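Local coordinates for Ice-binding protein (Colwellia, PDB 3WP9), which binds to the surface of ice crystals and inhibits their growth and recrystallization, which may protect membranes from freezing injury, at residues A[23-28]-A[209-214]; A[14-19]-A[199-204]; A[163-168]-A[177-182]; A[102-107]-A[118-123]. All blocks are in the same frame, centred on the assembly; numbering follows the deposited sequence.

In the fold
The ice-binding protein is a right-handed beta-helix, and all four contacts join its parallel coils. Contacts 1 and 2 are consecutive sides of one coil pair, in which residues 14-28 lie against the late coil 199-214 although about 180 residues separate them. Their centres are 14 Å apart, and L209 of contact 1 packs on I16 and L201 of contact 2. Contacts 2 and 3 have centres 11 Å apart, R200 meeting G181 and I182. Contacts 3 and 4 have centres 12 Å apart, I104 and I122 packing on W165. The side chain of Q210 in contact 1 comes within about 3 Å of that of T193, probably an ice-binding residue; contacts 3 and 4 lie away from the ice-binding residues.

Contact 1: residues A[23-28]-A[209-214]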
# COMPACT_ATOMS: atom_id res chain seq x y z
N THR A 23 0.86 -5.74 12.90
CA THR A 23 1.80 -6.63 13.60
C THR A 23 3.21 -6.42 13.06
O THR A 23 3.40 -5.96 11.91
CB THR A 23 1.47 -8.14 13.52
OG1 THR A 23 1.60 -8.58 12.20
CG2 THR A 23 0.05 -8.45 13.92
N ASP A 24 4.20 -6.77 13.84
CA ASP A 24 5.54 -6.58 13.42
C ASP A 24 6.55 -7.54 14.03
O ASP A 24 6.57 -7.76 15.26
CB ASP A 24 5.94 -5.16 13.84
CG ASP A 24 7.41 -4.81 13.48
OD1 ASP A 24 7.76 -4.77 12.29
OD2 ASP A 24 8.23 -4.55 14.39
N VAL A 25 7.46 -8.03 13.19
CA VAL A 25 8.64 -8.75 13.62
C VAL A 25 9.77 -7.74 13.54
O VAL A 25 10.15 -7.31 12.48
CB VAL A 25 8.93 -9.99 12.73
CG1 VAL A 25 10.25 -10.62 13.15
CG2 VAL A 25 7.75 -11.02 12.75
N TYR A 26 10.20 -7.31 14.74
CA TYR A 26 11.18 -6.23 14.96
C TYR A 26 12.55 -6.64 14.41
O TYR A 26 12.94 -7.81 14.46
CB TYR A 26 11.28 -6.04 16.49
CG TYR A 26 12.10 -4.89 16.97
CD1 TYR A 26 11.49 -3.64 17.20
CD2 TYR A 26 13.46 -5.03 17.24
CE1 TYR A 26 12.22 -2.53 17.66
CE2 TYR A 26 14.20 -3.93 17.70
CZ TYR A 26 13.59 -2.68 17.89
OH TYR A 26 14.31 -1.58 18.32
N PRO A 27 13.32 -5.69 13.90
CA PRO A 27 12.95 -4.26 13.75
C PRO A 27 12.56 -3.86 12.32
O PRO A 27 13.18 -4.33 11.37
CB PRO A 27 14.29 -3.56 14.06
CG PRO A 27 15.33 -4.45 13.45
CD PRO A 27 14.77 -5.91 13.67
N SER A 28 11.57 -2.99 12.22
CA SER A 28 11.16 -2.42 10.98
C SER A 28 11.39 -0.95 11.14
O SER A 28 11.60 -0.50 12.27
CB SER A 28 9.66 -2.68 10.76
OG SER A 28 9.56 -4.04 10.39
N LEU A 209 4.07 -6.84 9.27
CA LEU A 209 5.39 -6.50 8.76
C LEU A 209 6.39 -7.47 9.36
O LEU A 209 6.21 -7.95 10.52
CB LEU A 209 5.83 -5.09 9.22
CG LEU A 209 4.84 -3.96 8.82
CD1 LEU A 209 5.45 -2.64 9.44
CD2 LEU A 209 4.62 -3.91 7.29
N GLN A 210 7.46 -7.72 8.60
CA GLN A 210 8.54 -8.53 9.11
C GLN A 210 9.84 -7.84 8.70
O GLN A 210 10.24 -7.97 7.56
CB GLN A 210 8.57 -9.98 8.58
CG GLN A 210 7.38 -10.75 9.04
CD GLN A 210 7.32 -12.13 8.33
OE1 GLN A 210 8.24 -12.53 7.57
NE2 GLN A 210 6.17 -12.78 8.47
N LYS A 211 10.51 -7.19 9.66
CA LYS A 211 11.83 -6.55 9.37
C LYS A 211 11.84 -5.70 8.06
O LYS A 211 12.64 -5.96 7.16
CB LYS A 211 12.96 -7.56 9.37
CG LYS A 211 13.00 -8.33 10.71
CD LYS A 211 14.11 -9.35 10.73
CE LYS A 211 14.34 -9.93 12.12
NZ LYS A 211 15.08 -11.24 12.02
N ASN A 212 10.89 -4.77 7.93
CA ASN A 212 10.76 -4.07 6.63
C ASN A 212 11.13 -2.58 6.80
O ASN A 212 11.24 -2.09 7.88
CB ASN A 212 9.32 -4.08 6.17
CG ASN A 212 8.78 -5.52 6.02
OD1 ASN A 212 7.76 -5.89 6.67
ND2 ASN A 212 9.41 -6.28 5.12
N THR A 213 11.33 -2.02 5.63
CA THR A 213 11.47 -0.55 5.53
C THR A 213 10.27 -0.14 4.74
O THR A 213 10.09 -0.54 3.57
CB THR A 213 12.69 -0.26 4.71
OG1 THR A 213 13.85 -0.79 5.39
CG2 THR A 213 12.85 1.29 4.55
N ILE A 214 9.40 0.64 5.37
CA ILE A 214 8.21 1.10 4.75
C ILE A 214 8.29 2.65 4.70
O ILE A 214 8.29 3.28 5.78
CB ILE A 214 6.94 0.67 5.53
CG1 ILE A 214 6.95 -0.87 5.88
CG2 ILE A 214 5.69 1.09 4.77
CD1 ILE A 214 6.84 -1.87 4.75
O HOH W 1 4.11 -9.51 11.67
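The hydroxyl of S28 is gripped from two directions: OG accepts the backbone N-H of N212 at 2.9 Å, nearly straight at 165°, and donates to D24 OD1 at 2.7 Å on the syn lone pair of that carboxylate. D24 can offer this oxygen because its CG stands anti to the backbone N (chi1 178°), which also brings OD1 to within 3.6 Å of L209 CB. The backbones pair as parallel strands: L209 N bonds to T23 O, V25 N to L209 O, and K211 N to V25 O at 2.8 Å, the last in the carbonyl plane. Water 1 donates a second bond to L209 O and ties it to T23 OG1. On the outer face V25 and Q210 lie side by side, CG2 of V25 touching CG of Q210 at 3.7 Å. Past the strands, both chains turn a corner. The peptide before P27 is cis, and P27 O receives a CA-H contact from K211 at 3.3 Å, while K211 holds left-handed backbone angles (phi 47°). N212 OD1 accepts the N-H of Q210, and its ND2 bonds to N192 O and T195 O in the next coil. Buried polar groups of S28 and N212 are satisfied by neighbouring backbone and, for S28, by the D24 carboxylate as well, pinning the corner beside Q210, whose OE1 bonds to OG1 of T193, a residue that probably binds ice.

Contact 2: residues A[14-19]-A[199-204]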
# COMPACT_ATOMS: atom_id res chain seq x y z
N PHE A 14 -1.35 8.77 5.97
CA PHE A 14 -0.75 7.57 6.60
C PHE A 14 0.10 6.76 5.64
O PHE A 14 -0.24 6.58 4.44
CB PHE A 14 -1.87 6.68 7.17
CG PHE A 14 -2.56 7.26 8.36
CD1 PHE A 14 -2.12 6.99 9.67
CD2 PHE A 14 -3.65 8.14 8.21
CE1 PHE A 14 -2.73 7.51 10.79
CE2 PHE A 14 -4.29 8.67 9.33
CZ PHE A 14 -3.85 8.36 10.63
N THR A 15 1.22 6.26 6.18
CA THR A 15 2.05 5.24 5.52
C THR A 15 1.55 3.80 5.73
O THR A 15 1.58 2.96 4.77
CB THR A 15 3.49 5.40 5.96
OG1 THR A 15 3.94 6.72 5.55
CG2 THR A 15 4.32 4.33 5.28
N ILE A 16 0.95 3.62 6.92
CA ILE A 16 0.20 2.34 7.22
C ILE A 16 -1.07 2.75 7.94
O ILE A 16 -0.97 3.43 8.96
CB ILE A 16 1.03 1.34 8.08
CG1 ILE A 16 2.39 1.04 7.44
CG2 ILE A 16 0.24 0.01 8.16
CD1 ILE A 16 3.38 0.19 8.27
N LEU A 17 -2.21 2.26 7.46
CA LEU A 17 -3.50 2.48 8.10
C LEU A 17 -4.17 1.14 7.95
O LEU A 17 -4.21 0.59 6.90
CB LEU A 17 -4.35 3.57 7.36
CG LEU A 17 -5.71 3.83 8.08
CD1 LEU A 17 -5.52 4.39 9.49
CD2 LEU A 17 -6.52 4.75 7.19
N SER A 18 -4.72 0.62 9.04
CA SER A 18 -5.53 -0.60 8.98
C SER A 18 -6.75 -0.51 9.90
O SER A 18 -6.82 0.42 10.78
CB SER A 18 -4.68 -1.82 9.43
OG SER A 18 -4.47 -1.75 10.82
N LYS A 19 -7.59 -1.52 9.82
CA LYS A 19 -8.79 -1.54 10.70
C LYS A 19 -8.67 -2.47 11.86
O LYS A 19 -9.40 -2.33 12.88
CB LYS A 19 -9.99 -1.94 9.89
CG LYS A 19 -10.28 -0.86 8.84
CD LYS A 19 -11.56 -1.02 8.08
CE LYS A 19 -12.76 -1.08 9.01
NZ LYS A 19 -13.95 -1.17 8.10
N GLY A 199 5.51 3.61 -0.61
CA GLY A 199 4.09 3.51 -0.81
C GLY A 199 3.31 3.69 0.43
O GLY A 199 3.81 4.19 1.44
N ARG A 200 2.03 3.33 0.32
CA ARG A 200 1.17 3.37 1.48
C ARG A 200 0.41 2.01 1.54
O ARG A 200 -0.03 1.49 0.57
CB ARG A 200 0.14 4.55 1.34
CG ARG A 200 0.85 5.90 1.26
CD ARG A 200 -0.21 7.04 1.21
NE ARG A 200 0.49 8.32 0.91
CZ ARG A 200 1.21 9.02 1.80
NH1 ARG A 200 1.31 8.68 3.10
NH2 ARG A 200 1.81 10.14 1.38
N LEU A 201 0.35 1.50 2.77
CA LEU A 201 -0.33 0.22 3.02
C LEU A 201 -1.60 0.49 3.76
O LEU A 201 -1.57 0.84 4.96
CB LEU A 201 0.61 -0.66 3.88
CG LEU A 201 1.99 -0.96 3.23
CD1 LEU A 201 2.78 -1.88 4.18
CD2 LEU A 201 1.90 -1.59 1.83
N LEU A 202 -2.69 0.45 2.98
CA LEU A 202 -4.04 0.85 3.43
C LEU A 202 -4.93 -0.37 3.40
O LEU A 202 -5.53 -0.73 2.39
CB LEU A 202 -4.58 2.02 2.52
CG LEU A 202 -3.60 3.19 2.38
CD1 LEU A 202 -4.12 4.25 1.38
CD2 LEU A 202 -3.11 3.81 3.67
N ALA A 203 -5.03 -1.05 4.55
CA ALA A 203 -5.78 -2.33 4.62
C ALA A 203 -7.07 -2.24 5.37
O ALA A 203 -7.13 -1.62 6.44
CB ALA A 203 -4.87 -3.30 5.37
N GLN A 204 -8.07 -2.87 4.84
CA GLN A 204 -9.32 -2.92 5.57
C GLN A 204 -9.40 -3.99 6.64
O GLN A 204 -10.42 -4.04 7.36
CB GLN A 204 -10.49 -2.98 4.60
CG GLN A 204 -10.57 -1.59 3.93
CD GLN A 204 -11.64 -1.48 2.91
OE1 GLN A 204 -12.76 -1.96 3.14
NE2 GLN A 204 -11.32 -0.87 1.74
O HOH W 2 2.68 9.18 6.23
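Where I16 and L17 run beside L201 and L202, the backbone pairing is close and regular. L201 N bonds to T15 O at 2.8 Å and 174°, then L17 N to L201 O and A203 N to L17 O, a parallel ladder. The side chains are in ordinary van der Waals contact: I16 CG1 and L201 CB stand 4.3 Å apart on one face, while on the other CD2 of L202 leans across to touch L17 CB at 3.9 Å, and CD1 of L17 sits over the centre of the F14 ring. R200 is also well held. Extended from CG to NE, it lays CG and CD against F14 O and then hooks NH1 back to the same oxygen at 2.9 Å; this donor stands well above the carbonyl plane, although the oxygen lies close to the plane of the guanidinium. Water 2 joins T15 OG1 to NH1, the latter link being weak.

The solvent side, at K19 and Q204, is looser. K19, bent at chi3 (57°), drapes its aliphatic chain over the backbone of Q204, CD lying 3.3 Å from Q204 O.

This is the parallel pairing of neighbouring beta-helix coils, here joining the N-terminal strand to a late one. Strand 182-185 flanks 200-203 and strand 33-36 flanks 14-18. The I16 and L201 face packs inward on strand 207-210, while F14 and L17 rest on helix 71-89.

Contact 3: residues A[163-168]-A[177-182]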
# COMPACT_ATOMS: atom_id res chain seq x y z
N ILE A 163 0.62 5.05 -8.54
CA ILE A 163 0.30 3.71 -8.92
C ILE A 163 -0.63 3.17 -7.79
O ILE A 163 -0.24 3.24 -6.57
CB ILE A 163 1.59 2.85 -8.92
CG1 ILE A 163 2.57 3.35 -10.03
CG2 ILE A 163 1.21 1.40 -9.11
CD1 ILE A 163 3.91 2.63 -10.05
N PHE A 164 -1.82 2.74 -8.20
CA PHE A 164 -2.89 2.34 -7.20
C PHE A 164 -3.20 0.92 -7.40
O PHE A 164 -3.62 0.51 -8.48
CB PHE A 164 -4.14 3.27 -7.28
CG PHE A 164 -3.82 4.73 -7.07
CD1 PHE A 164 -3.80 5.34 -5.80
CD2 PHE A 164 -3.48 5.51 -8.19
CE1 PHE A 164 -3.47 6.71 -5.61
CE2 PHE A 164 -3.12 6.84 -8.01
CZ PHE A 164 -3.14 7.46 -6.76
N TRP A 165 -3.00 0.11 -6.33
CA TRP A 165 -3.26 -1.34 -6.38
C TRP A 165 -4.51 -1.56 -5.56
O TRP A 165 -4.51 -1.39 -4.32
CB TRP A 165 -2.14 -2.15 -5.76
CG TRP A 165 -0.73 -1.89 -6.37
CD1 TRP A 165 0.16 -0.96 -5.99
CD2 TRP A 165 -0.12 -2.70 -7.35
NE1 TRP A 165 1.33 -1.12 -6.72
CE2 TRP A 165 1.17 -2.18 -7.56
CE3 TRP A 165 -0.54 -3.81 -8.08
CZ2 TRP A 165 2.04 -2.75 -8.48
CZ3 TRP A 165 0.29 -4.39 -8.96
CH2 TRP A 165 1.60 -3.84 -9.17
N GLN A 166 -5.57 -1.85 -6.27
CA GLN A 166 -6.87 -2.16 -5.63
C GLN A 166 -7.02 -3.68 -5.62
O GLN A 166 -7.16 -4.31 -6.64
CB GLN A 166 -8.01 -1.45 -6.43
CG GLN A 166 -9.42 -1.87 -5.96
CD GLN A 166 -9.99 -3.01 -6.78
OE1 GLN A 166 -10.01 -2.98 -8.05
NE2 GLN A 166 -10.51 -4.00 -6.09
N VAL A 167 -6.96 -4.27 -4.41
CA VAL A 167 -6.85 -5.73 -4.28
C VAL A 167 -8.03 -6.18 -3.43
O VAL A 167 -8.17 -5.84 -2.25
CB VAL A 167 -5.51 -6.11 -3.60
CG1 VAL A 167 -5.38 -7.62 -3.54
CG2 VAL A 167 -4.30 -5.44 -4.38
N ALA A 168 -8.87 -6.94 -4.07
CA ALA A 168 -10.08 -7.44 -3.37
C ALA A 168 -9.81 -8.60 -2.44
O ALA A 168 -10.61 -8.83 -1.52
CB ALA A 168 -11.15 -7.77 -4.43
N ALA A 177 12.22 -8.14 -1.18
CA ALA A 177 11.66 -7.61 -2.39
C ALA A 177 11.59 -6.12 -2.26
O ALA A 177 11.96 -5.53 -1.22
CB ALA A 177 10.22 -8.22 -2.57
N SER A 178 11.13 -5.46 -3.32
CA SER A 178 10.92 -4.01 -3.30
C SER A 178 9.63 -3.69 -4.07
O SER A 178 9.42 -4.23 -5.21
CB SER A 178 12.11 -3.35 -4.01
OG SER A 178 11.98 -1.96 -3.81
N PHE A 179 8.77 -2.97 -3.37
CA PHE A 179 7.44 -2.73 -3.88
C PHE A 179 7.16 -1.22 -3.89
O PHE A 179 7.59 -0.47 -2.98
CB PHE A 179 6.40 -3.53 -3.04
CG PHE A 179 5.00 -3.49 -3.64
CD1 PHE A 179 4.57 -4.46 -4.53
CD2 PHE A 179 4.13 -2.46 -3.24
CE1 PHE A 179 3.23 -4.42 -5.04
CE2 PHE A 179 2.84 -2.41 -3.74
CZ PHE A 179 2.42 -3.35 -4.67
N GLU A 180 6.37 -0.82 -4.89
CA GLU A 180 6.04 0.60 -5.06
C GLU A 180 4.54 0.76 -5.27
O GLU A 180 3.95 0.03 -6.08
CB GLU A 180 6.70 1.11 -6.40
CG GLU A 180 8.24 0.91 -6.48
CD GLU A 180 8.99 1.95 -5.69
OE1 GLU A 180 8.47 3.07 -5.43
OE2 GLU A 180 10.13 1.64 -5.30
N GLY A 181 3.98 1.72 -4.59
CA GLY A 181 2.63 2.12 -4.87
C GLY A 181 1.68 2.13 -3.69
O GLY A 181 2.06 1.88 -2.55
N ILE A 182 0.42 2.54 -3.99
CA ILE A 182 -0.57 2.68 -2.96
C ILE A 182 -1.34 1.39 -2.94
O ILE A 182 -1.99 1.04 -3.88
CB ILE A 182 -1.49 3.92 -3.27
CG1 ILE A 182 -0.62 5.23 -3.47
CG2 ILE A 182 -2.59 4.07 -2.21
CD1 ILE A 182 0.16 5.70 -2.30
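Three hydrogen bonds hold I163, W165, E180 and I182 together. Two belong to the backbone, I182 N to I163 O and W165 N to I182 O, each 2.8 Å and almost straight, and they make F164 and I182 a parallel bridged pair. The third comes from a side chain: the indole N-H of W165 reaches E180 O at 2.9 Å, arriving in the carbonyl plane on a lone pair and staying close to the plane of its own ring. It helps to fix the rotation of the indole and satisfies a buried polar nitrogen.

Aromatic contact accompanies this bond. F179, its CG anti to the backbone N (chi1 -172°), swings its ring so that CZ comes over one face of the indole near the rim, 3.4 Å from W165 CE2. The planes stand at 40°.

Apolar packing occupies the other face of the sheet, where F164 and I182 project the same way and CD1 of F164 meets CB of I182 at 3.7 Å. Between the two groups G181 turns the corner, its CA at the indole edge; at its phi of 127° a CB would be jammed against the preceding carbonyl O and would strike W165 NE1, so the corner suits glycine.

Strand 163-167 runs between strands 136-140 and 182-185. W165 and F179 fill the interior of the beta-helix beside L144 of strand 144-146 and V152 of strand 152-155, whereas F164 packs on I137 and V6.

Contact 4: residues A[102-107]-A[118-123]; sequences GEIGGL and SDVNIS
The carboxylate of E103 is the flat group here, and S123 meets both of its oxygens from the syn side. S123 N bonds to OE2 on the syn lone pair at 2.8 Å and a nearly straight 163°; S123 OG lies only 2.5 Å from OE1, 25° out of the carboxylate plane, too short a separation to be more than a doubtful bond. From the anti side, somewhat out of plane, G105 N gives OE2 a second donor. A bend at chi2 (64°) folds the acid back over its own loop, so that one group links G105, second in the type II turn I104 to L107, with S123 just beyond strand 120-122. The two backbone N-H donors to OE2 would probably favour the charged form of the acid.

The backbones add two bonds about the bridged pair E103 and N121: N121 N to G102 O at 2.8 Å, and I104 N to N121 O at 3.1 Å. G102 also lies close against the strand, its O receiving the CA-H of V120.

Inward, I104 carries the apolar contact. With CG1 between backbone N and carbonyl carbon (chi1 55°), it points CD1 to I122 CG1 at 3.8 Å and sets CG1 across V120 CG1 at 4.0 Å.

Strand 144-146 flanks strand 120-122 on the next coil, V120 touching L144 and I122 touching Q146. Deeper inside, I104 and I122 both abut W165 of strand 163-167.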
# COMPACT_ATOMS: atom_id res chain seq x y z
N GLY A 102 -2.66 -12.76 -15.55
CA GLY A 102 -2.40 -12.38 -14.15
C GLY A 102 -0.92 -12.40 -13.77
O GLY A 102 -0.62 -12.00 -12.67
N GLU A 103 -0.04 -12.87 -14.63
CA GLU A 103 1.45 -12.80 -14.32
C GLU A 103 1.97 -11.52 -14.98
O GLU A 103 1.93 -11.41 -16.23
CB GLU A 103 2.18 -14.06 -14.84
CG GLU A 103 3.70 -13.88 -14.76
CD GLU A 103 4.16 -13.75 -13.32
OE1 GLU A 103 3.77 -14.67 -12.56
OE2 GLU A 103 4.92 -12.75 -13.00
N ILE A 104 2.45 -10.54 -14.20
CA ILE A 104 2.89 -9.30 -14.78
C ILE A 104 4.41 -9.17 -14.71
O ILE A 104 4.94 -8.18 -15.19
CB ILE A 104 2.22 -8.06 -14.15
CG1 ILE A 104 2.35 -7.96 -12.61
CG2 ILE A 104 0.69 -8.12 -14.41
CD1 ILE A 104 1.93 -6.62 -11.98
N GLY A 105 5.04 -10.14 -14.08
CA GLY A 105 6.53 -10.11 -14.08
C GLY A 105 6.97 -10.09 -15.54
O GLY A 105 6.37 -10.76 -16.39
N GLY A 106 8.02 -9.34 -15.87
CA GLY A 106 8.56 -9.44 -17.23
C GLY A 106 7.83 -8.57 -18.23
O GLY A 106 7.97 -8.79 -19.43
N LEU A 107 7.04 -7.63 -17.72
CA LEU A 107 6.33 -6.57 -18.47
C LEU A 107 6.69 -5.16 -18.05
O LEU A 107 6.97 -4.83 -16.91
CB LEU A 107 4.78 -6.79 -18.33
CG LEU A 107 4.23 -8.11 -18.87
CD1 LEU A 107 2.70 -8.17 -18.57
CD2 LEU A 107 4.50 -8.30 -20.32
N SER A 118 -8.71 -12.25 -11.70
CA SER A 118 -7.97 -13.36 -11.16
C SER A 118 -7.03 -12.77 -10.09
O SER A 118 -6.99 -11.56 -9.85
CB SER A 118 -7.05 -13.97 -12.30
OG SER A 118 -6.15 -12.98 -12.90
N ASP A 119 -6.22 -13.67 -9.55
CA ASP A 119 -5.03 -13.26 -8.80
C ASP A 119 -4.01 -12.61 -9.78
O ASP A 119 -4.02 -12.85 -11.03
CB ASP A 119 -4.36 -14.53 -8.25
CG ASP A 119 -5.21 -15.30 -7.25
OD1 ASP A 119 -6.07 -14.72 -6.56
OD2 ASP A 119 -4.98 -16.52 -7.11
N VAL A 120 -3.09 -11.89 -9.17
CA VAL A 120 -2.03 -11.29 -9.94
C VAL A 120 -0.77 -11.65 -9.19
O VAL A 120 -0.71 -11.54 -7.98
CB VAL A 120 -2.17 -9.78 -10.06
CG1 VAL A 120 -0.87 -9.09 -10.52
CG2 VAL A 120 -3.32 -9.48 -11.10
N ASN A 121 0.19 -12.07 -9.96
CA ASN A 121 1.51 -12.44 -9.41
C ASN A 121 2.59 -11.61 -10.05
O ASN A 121 2.63 -11.40 -11.26
CB ASN A 121 1.81 -13.88 -9.69
CG ASN A 121 0.85 -14.79 -9.00
OD1 ASN A 121 0.82 -14.82 -7.79
ND2 ASN A 121 0.03 -15.51 -9.76
N ILE A 122 3.47 -11.19 -9.21
CA ILE A 122 4.73 -10.56 -9.70
C ILE A 122 5.90 -11.58 -9.47
O ILE A 122 6.51 -11.57 -8.38
CB ILE A 122 5.01 -9.28 -8.93
CG1 ILE A 122 3.95 -8.18 -9.18
CG2 ILE A 122 6.29 -8.66 -9.45
CD1 ILE A 122 3.93 -7.09 -8.17
N SER A 123 6.12 -12.50 -10.43
CA SER A 123 7.01 -13.64 -10.22
C SER A 123 8.41 -13.25 -10.71
O SER A 123 9.32 -14.01 -10.40
CB SER A 123 6.59 -14.90 -10.99
OG SER A 123 5.26 -15.29 -10.61
O HOH W 3 1.84 -16.29 -12.32